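Local coordinates for PKS_KS domain-containing protein (Photorhabdus luminescens subsp. laumondii, PDB 6SMO) that probably catalyses the chain-extending condensation typical of beta-ketoacyl-ACP synthases and binds a long poly-oxo carbon chain in its pocket, at residues B[55-63]-B[71-79]; B[130-138]-B[219-227]. One frame throughout, in Å; residues are numbered along the deposited sequence.

Contact 1: B[55-63]-B[71-79]; sequences KSGVSKYEW and KSGAIGQVY
Ile-75 is set against the ring of Tyr-61, and these are the two residues with the largest shares of the buried surface. CG2 of Ile-75 lies over one face of the Tyr-61 ring, 3.9 Å from the centroid and displaced toward the CD1-CE1 side, a CH-pi contact. The other branch works lower down: CD1 of Ile-75 packs 3.6 Å from CB of Tyr-61 and also reaches CG. The two side chains cross at about a right angle. On the tyrosine, chi1 of 83° puts CG between the backbone N and the carbonyl carbon, swinging the ring back across residues 72 to 75. Its CE1 edge then meets the backbone, with Ala-74 N near the ring plane at 3.4 Å, while the ring lies along the main chain of Gly-73, CD1 3.6 Å from Gly-73 C. The phenol end arrives beside Ser-72. At the other edge CD2 of Tyr-61 sits over the indole of Trp-63.

Two residues before Tyr-61 the main chains pair. Ser-59 N gives a hydrogen bond to Ile-75 O at 2.7 Å, and Ile-75 N returns one to Ser-59 O at 2.9 Å; both are nearly straight. Beyond this pair, Val-58 turns CG1, anti to its own N (chi1 -178°), onto Ala-74 CB at 3.9 Å. Lys-60 lays CG against Gly-73 O before its extended chain runs off to an exposed end. Outside the two segments, Ile-227 covers part of Tyr-61, Gln-245 binds Val-58 O and Gly-76 is tied by backbone bonds to Ile-260 and Glu-262. The arrangement is a single antiparallel bridge, a hydrogen-bonded pair joining two loops on either side of helix 63-68 in the N-terminal half of the ketosynthase domain.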
# COMPACT_ATOMS: atom_id res chain seq x y z
N LYS B 55 17.99 24.30 -5.56
CA LYS B 55 18.70 24.13 -4.26
C LYS B 55 18.37 22.75 -3.69
O LYS B 55 17.17 22.43 -3.57
CB LYS B 55 18.31 25.24 -3.27
CG LYS B 55 19.19 25.32 -2.03
CD LYS B 55 18.79 26.42 -1.07
CE LYS B 55 19.73 26.53 0.11
NZ LYS B 55 19.31 27.61 1.04
N SER B 56 19.40 21.98 -3.34
CA SER B 56 19.28 20.63 -2.72
C SER B 56 18.76 20.78 -1.29
O SER B 56 19.24 21.68 -0.58
CB SER B 56 20.60 19.90 -2.76
OG SER B 56 20.47 18.59 -2.21
N GLY B 57 17.81 19.92 -0.90
CA GLY B 57 17.30 19.80 0.48
C GLY B 57 17.91 18.60 1.19
O GLY B 57 17.48 18.30 2.32
N VAL B 58 18.89 17.94 0.56
CA VAL B 58 19.59 16.73 1.09
C VAL B 58 20.60 17.20 2.15
O VAL B 58 21.34 18.17 1.88
CB VAL B 58 20.29 15.92 -0.02
CG1 VAL B 58 20.95 14.67 0.54
CG2 VAL B 58 19.33 15.55 -1.14
N SER B 59 20.61 16.53 3.31
CA SER B 59 21.52 16.80 4.46
C SER B 59 22.43 15.59 4.69
O SER B 59 21.95 14.45 4.53
CB SER B 59 20.73 17.13 5.70
OG SER B 59 19.72 18.10 5.43
N LYS B 60 23.69 15.83 5.04
CA LYS B 60 24.64 14.79 5.52
C LYS B 60 24.24 14.40 6.95
O LYS B 60 23.89 15.30 7.73
CB LYS B 60 26.08 15.31 5.47
CG LYS B 60 27.14 14.28 5.82
CD LYS B 60 28.55 14.83 5.82
CE LYS B 60 29.59 13.79 6.19
NZ LYS B 60 30.94 14.39 6.35
N TYR B 61 24.29 13.10 7.27
CA TYR B 61 23.96 12.55 8.61
C TYR B 61 25.07 11.59 9.05
O TYR B 61 25.69 10.94 8.19
CB TYR B 61 22.56 11.92 8.61
CG TYR B 61 22.47 10.51 8.09
CD1 TYR B 61 22.68 10.21 6.75
CD2 TYR B 61 22.12 9.46 8.93
CE1 TYR B 61 22.58 8.92 6.27
CE2 TYR B 61 22.01 8.16 8.46
CZ TYR B 61 22.24 7.89 7.13
OH TYR B 61 22.14 6.61 6.66
N GLU B 62 25.30 11.52 10.37
CA GLU B 62 26.49 10.87 11.00
C GLU B 62 26.08 9.57 11.71
O GLU B 62 26.91 8.64 11.72
CB GLU B 62 27.19 11.84 11.96
CG GLU B 62 26.32 12.35 13.10
CD GLU B 62 25.46 13.57 12.78
OE1 GLU B 62 26.03 14.60 12.36
OE2 GLU B 62 24.22 13.48 12.93
N TRP B 63 24.87 9.51 12.27
CA TRP B 63 24.41 8.40 13.15
C TRP B 63 24.26 7.09 12.36
O TRP B 63 24.31 6.02 13.00
CB TRP B 63 23.13 8.78 13.91
CG TRP B 63 21.91 9.01 13.06
CD1 TRP B 63 21.45 10.20 12.59
CD2 TRP B 63 20.97 8.02 12.61
NE1 TRP B 63 20.31 10.03 11.87
CE2 TRP B 63 19.98 8.69 11.86
CE3 TRP B 63 20.87 6.63 12.75
CZ2 TRP B 63 18.91 8.03 11.26
CZ3 TRP B 63 19.81 5.97 12.16
CH2 TRP B 63 18.85 6.66 11.43
N LYS B 71 26.56 2.35 4.88
CA LYS B 71 27.45 2.96 3.85
C LYS B 71 26.87 4.31 3.40
O LYS B 71 27.66 5.13 2.88
CB LYS B 71 27.64 2.00 2.67
CG LYS B 71 28.38 0.71 3.01
CD LYS B 71 28.30 -0.35 1.93
CE LYS B 71 29.22 -0.08 0.76
NZ LYS B 71 28.99 -1.05 -0.34
N SER B 72 25.57 4.52 3.58
CA SER B 72 24.84 5.78 3.24
C SER B 72 25.25 6.89 4.22
O SER B 72 25.41 6.59 5.42
CB SER B 72 23.35 5.56 3.25
OG SER B 72 22.66 6.76 2.92
N GLY B 73 25.41 8.12 3.71
CA GLY B 73 25.73 9.32 4.50
C GLY B 73 24.97 10.55 4.01
O GLY B 73 25.51 11.66 4.16
N ALA B 74 23.77 10.36 3.46
CA ALA B 74 22.88 11.42 2.93
C ALA B 74 21.42 11.06 3.22
O ALA B 74 21.05 9.89 3.02
CB ALA B 74 23.12 11.60 1.45
N ILE B 75 20.62 12.05 3.67
CA ILE B 75 19.15 11.91 3.91
C ILE B 75 18.46 13.22 3.53
O ILE B 75 19.11 14.28 3.57
CB ILE B 75 18.86 11.53 5.38
CG1 ILE B 75 19.63 12.40 6.37
CG2 ILE B 75 19.11 10.05 5.62
CD1 ILE B 75 19.07 12.39 7.77
N GLY B 76 17.17 13.13 3.17
CA GLY B 76 16.27 14.29 2.97
C GLY B 76 15.49 14.59 4.24
O GLY B 76 14.34 14.11 4.34
N GLN B 77 16.09 15.33 5.17
CA GLN B 77 15.50 15.71 6.48
C GLN B 77 14.88 17.11 6.37
O GLN B 77 15.47 17.95 5.66
CB GLN B 77 16.58 15.65 7.57
CG GLN B 77 16.02 15.48 8.97
CD GLN B 77 17.11 15.20 9.98
OE1 GLN B 77 18.17 15.82 9.96
NE2 GLN B 77 16.85 14.26 10.87
N VAL B 78 13.75 17.34 7.04
CA VAL B 78 12.96 18.61 6.96
C VAL B 78 13.46 19.59 8.03
O VAL B 78 13.55 20.79 7.72
CB VAL B 78 11.44 18.36 7.07
CG1 VAL B 78 10.93 17.50 5.92
CG2 VAL B 78 11.03 17.76 8.40
N TYR B 79 13.78 19.09 9.23
CA TYR B 79 14.28 19.89 10.38
C TYR B 79 15.64 19.35 10.84
O TYR B 79 15.67 18.20 11.31
CB TYR B 79 13.27 19.88 11.53
CG TYR B 79 11.88 20.34 11.16
CD1 TYR B 79 11.66 21.56 10.55
CD2 TYR B 79 10.77 19.54 11.43
CE1 TYR B 79 10.39 21.98 10.20
CE2 TYR B 79 9.49 19.95 11.09
CZ TYR B 79 9.30 21.18 10.47
OH TYR B 79 8.04 21.59 10.14

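Contact 2: B[130-138]-B[219-227]; sequences AIADAAGME and EAPLCPLSI. With LKZ (3,5,7,9,11-pentakis(oxidanylidene)dodecanal), chain H.
Glu-138 OE1 is held by two partners: Leu-225 N, a weak bond at 2.9 Å, and His-118 NE2 of the Ketoacyl_synth_N domain-containing partner chain. CG anti to the backbone N (chi1 -179°) and an extended chain carry the carboxylate from one helix to the start of the other, where OE2 rests by Pro-224 CD and Cys-223 CB. The glutamate stem and Leu-225 run antiparallel, Glu-138 CB lying 4.0 Å from Leu-225 CD2 and the carboxylate end by Leu-225 CB. Ala-135 packs its CB 4.0 Å from the CB of Cys-223, the N-cap of helix 224-233.

At the far end Glu-219, bent at chi2 (66°), takes Ala-130 N on OE2 at 3.0 Å and Ile-131 N on OE1 at 3.2 Å, each through the syn lone pair, fixing the carboxylate's rotation. Ile-131 lays CG1 by OE1, sets CD1 on Pro-221 CB at 3.6 Å and turns CG2 to the bound polyketone. Ala-130, Leu-225 and Ser-226 also line that pocket. The contact thus joins the turn between strand 123-128 and helix 134-144 to the turn between strand 212-219 and helix 224-233, with helix 95-111 packed beside it.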
# COMPACT_ATOMS: atom_id res chain seq x y z
N ALA B 130 3.55 4.30 3.01
CA ALA B 130 4.21 3.01 2.72
C ALA B 130 4.49 2.26 4.03
O ALA B 130 4.21 1.06 4.06
CB ALA B 130 5.46 3.26 1.93
N ILE B 131 4.96 2.95 5.07
CA ILE B 131 5.31 2.27 6.36
C ILE B 131 4.59 2.92 7.55
O ILE B 131 4.79 2.44 8.66
CB ILE B 131 6.83 2.25 6.61
CG1 ILE B 131 7.29 3.53 7.32
CG2 ILE B 131 7.60 2.01 5.34
CD1 ILE B 131 8.71 3.90 7.02
N ALA B 132 3.84 3.99 7.33
CA ALA B 132 3.10 4.72 8.39
C ALA B 132 4.07 5.09 9.53
O ALA B 132 5.16 5.60 9.21
CB ALA B 132 1.93 3.89 8.87
N ASP B 133 3.70 4.84 10.79
CA ASP B 133 4.50 5.20 11.99
C ASP B 133 5.38 4.01 12.39
O ASP B 133 5.26 3.52 13.53
CB ASP B 133 3.59 5.65 13.14
CG ASP B 133 4.32 6.30 14.30
OD1 ASP B 133 5.29 7.04 14.04
OD2 ASP B 133 3.93 6.05 15.46
N ALA B 134 6.25 3.57 11.47
CA ALA B 134 7.22 2.46 11.68
C ALA B 134 8.25 2.86 12.75
O ALA B 134 8.67 1.97 13.51
CB ALA B 134 7.89 2.09 10.38
N ALA B 135 8.63 4.14 12.78
CA ALA B 135 9.56 4.72 13.78
C ALA B 135 9.01 4.47 15.19
O ALA B 135 9.78 4.00 16.05
CB ALA B 135 9.75 6.20 13.52
N GLY B 136 7.73 4.77 15.41
CA GLY B 136 7.01 4.56 16.68
C GLY B 136 6.91 3.08 17.04
O GLY B 136 7.03 2.76 18.24
N MET B 137 6.69 2.22 16.04
CA MET B 137 6.59 0.74 16.20
C MET B 137 7.96 0.17 16.58
O MET B 137 8.01 -0.70 17.47
CB MET B 137 6.09 0.07 14.91
CG MET B 137 4.63 0.37 14.60
SD MET B 137 3.97 -0.67 13.27
CE MET B 137 4.44 0.29 11.83
N GLU B 138 9.03 0.63 15.91
CA GLU B 138 10.43 0.20 16.15
C GLU B 138 10.86 0.62 17.57
O GLU B 138 11.41 -0.23 18.29
CB GLU B 138 11.36 0.81 15.10
CG GLU B 138 12.82 0.41 15.25
CD GLU B 138 13.81 1.34 14.58
OE1 GLU B 138 14.85 0.84 14.09
OE2 GLU B 138 13.55 2.56 14.55
N GLU B 219 4.98 10.43 4.84
CA GLU B 219 5.99 9.39 5.12
C GLU B 219 7.04 9.89 6.11
O GLU B 219 7.45 11.02 5.97
CB GLU B 219 6.71 9.07 3.82
CG GLU B 219 7.34 7.71 3.79
CD GLU B 219 6.33 6.59 3.83
OE1 GLU B 219 6.37 5.79 4.76
OE2 GLU B 219 5.52 6.55 2.94
N ALA B 220 7.45 9.06 7.08
CA ALA B 220 8.52 9.39 8.05
C ALA B 220 9.45 8.19 8.21
O ALA B 220 9.48 7.59 9.28
CB ALA B 220 7.92 9.79 9.37
N PRO B 221 10.28 7.86 7.21
CA PRO B 221 11.11 6.66 7.22
C PRO B 221 12.58 6.84 7.62
O PRO B 221 13.35 6.03 7.26
CB PRO B 221 11.05 6.31 5.74
CG PRO B 221 11.16 7.63 5.06
CD PRO B 221 10.45 8.60 5.97
N LEU B 222 12.91 7.96 8.24
CA LEU B 222 14.30 8.20 8.65
C LEU B 222 14.52 7.64 10.05
O LEU B 222 14.82 8.39 10.94
CB LEU B 222 14.56 9.70 8.58
CG LEU B 222 14.36 10.29 7.20
CD1 LEU B 222 14.94 11.68 7.12
CD2 LEU B 222 14.97 9.40 6.14
N CYS B 223 14.36 6.34 10.17
CA CYS B 223 14.59 5.55 11.39
C CYS B 223 15.53 4.41 11.00
O CYS B 223 15.61 4.07 9.84
CB CYS B 223 13.30 5.01 11.99
SG CYS B 223 12.23 4.11 10.85
N PRO B 224 16.27 3.82 11.95
CA PRO B 224 17.25 2.78 11.61
C PRO B 224 16.68 1.57 10.87
O PRO B 224 17.34 1.08 9.96
CB PRO B 224 17.79 2.34 12.98
CG PRO B 224 17.55 3.53 13.89
CD PRO B 224 16.26 4.14 13.38
N LEU B 225 15.49 1.10 11.27
CA LEU B 225 14.80 -0.08 10.67
C LEU B 225 14.55 0.18 9.18
O LEU B 225 15.00 -0.65 8.36
CB LEU B 225 13.51 -0.36 11.46
CG LEU B 225 12.31 -0.92 10.70
CD1 LEU B 225 12.64 -2.22 9.97
CD2 LEU B 225 11.14 -1.14 11.65
N SER B 226 13.91 1.31 8.84
CA SER B 226 13.55 1.70 7.45
C SER B 226 14.81 1.90 6.61
O SER B 226 14.87 1.33 5.50
CB SER B 226 12.69 2.94 7.45
OG SER B 226 12.40 3.36 6.13
N ILE B 227 15.79 2.67 7.11
CA ILE B 227 17.06 2.99 6.38
C ILE B 227 17.88 1.70 6.25
O ILE B 227 18.42 1.46 5.15
CB ILE B 227 17.84 4.12 7.09
CG1 ILE B 227 17.04 5.42 7.11
CG2 ILE B 227 19.21 4.31 6.44
CD1 ILE B 227 17.75 6.60 7.74
C4 LKZ H . 10.94 -1.23 4.97
C5 LKZ H . 9.60 -1.58 4.38
C6 LKZ H . 8.74 -0.44 3.84
C7 LKZ H . 8.67 -0.55 2.34
C8 LKZ H . 7.80 0.43 1.54
C10 LKZ H . 9.64 1.76 -3.17
C22 LKZ H . 10.80 -1.18 6.47
C11 LKZ H . 9.57 3.18 -2.66
O19 LKZ H . 10.57 3.85 -2.47
C3 LKZ H . 8.70 1.01 -2.24
O23 LKZ H . 7.80 0.33 -2.69
C2 LKZ H . 8.87 1.25 -0.73
C9 LKZ H . 8.10 0.19 0.06
O20 LKZ H . 7.79 -0.87 -0.45
O21 LKZ H . 9.35 -1.37 1.77
O22 LKZ H . 9.22 -2.74 4.38
O24 LKZ H . 11.08 -2.13 7.19
C23 LKZ H . 10.28 0.13 7.05

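In the fold
From the N terminus, helix 44-53 leads into 55-63, and contact 1 then closes a short loop around helix 63-68. The chain next passes through helix 95-111 and strand 123-128 to reach 130-138. Contact 2 closes a much longer excursion, returning after the neighbouring parallel strand 212-219. The two are in series along the chain, neither enclosing the other, yet in space their centres are 16 Å apart and they meet. Pro-224 and Ile-227 of helix 224-233 pack on Trp-63, and just ahead of that helix Leu-222 packs against Gly-76 O. The loops round helix 63-68 thereby lean on the helix whose start helps line the ligand pocket.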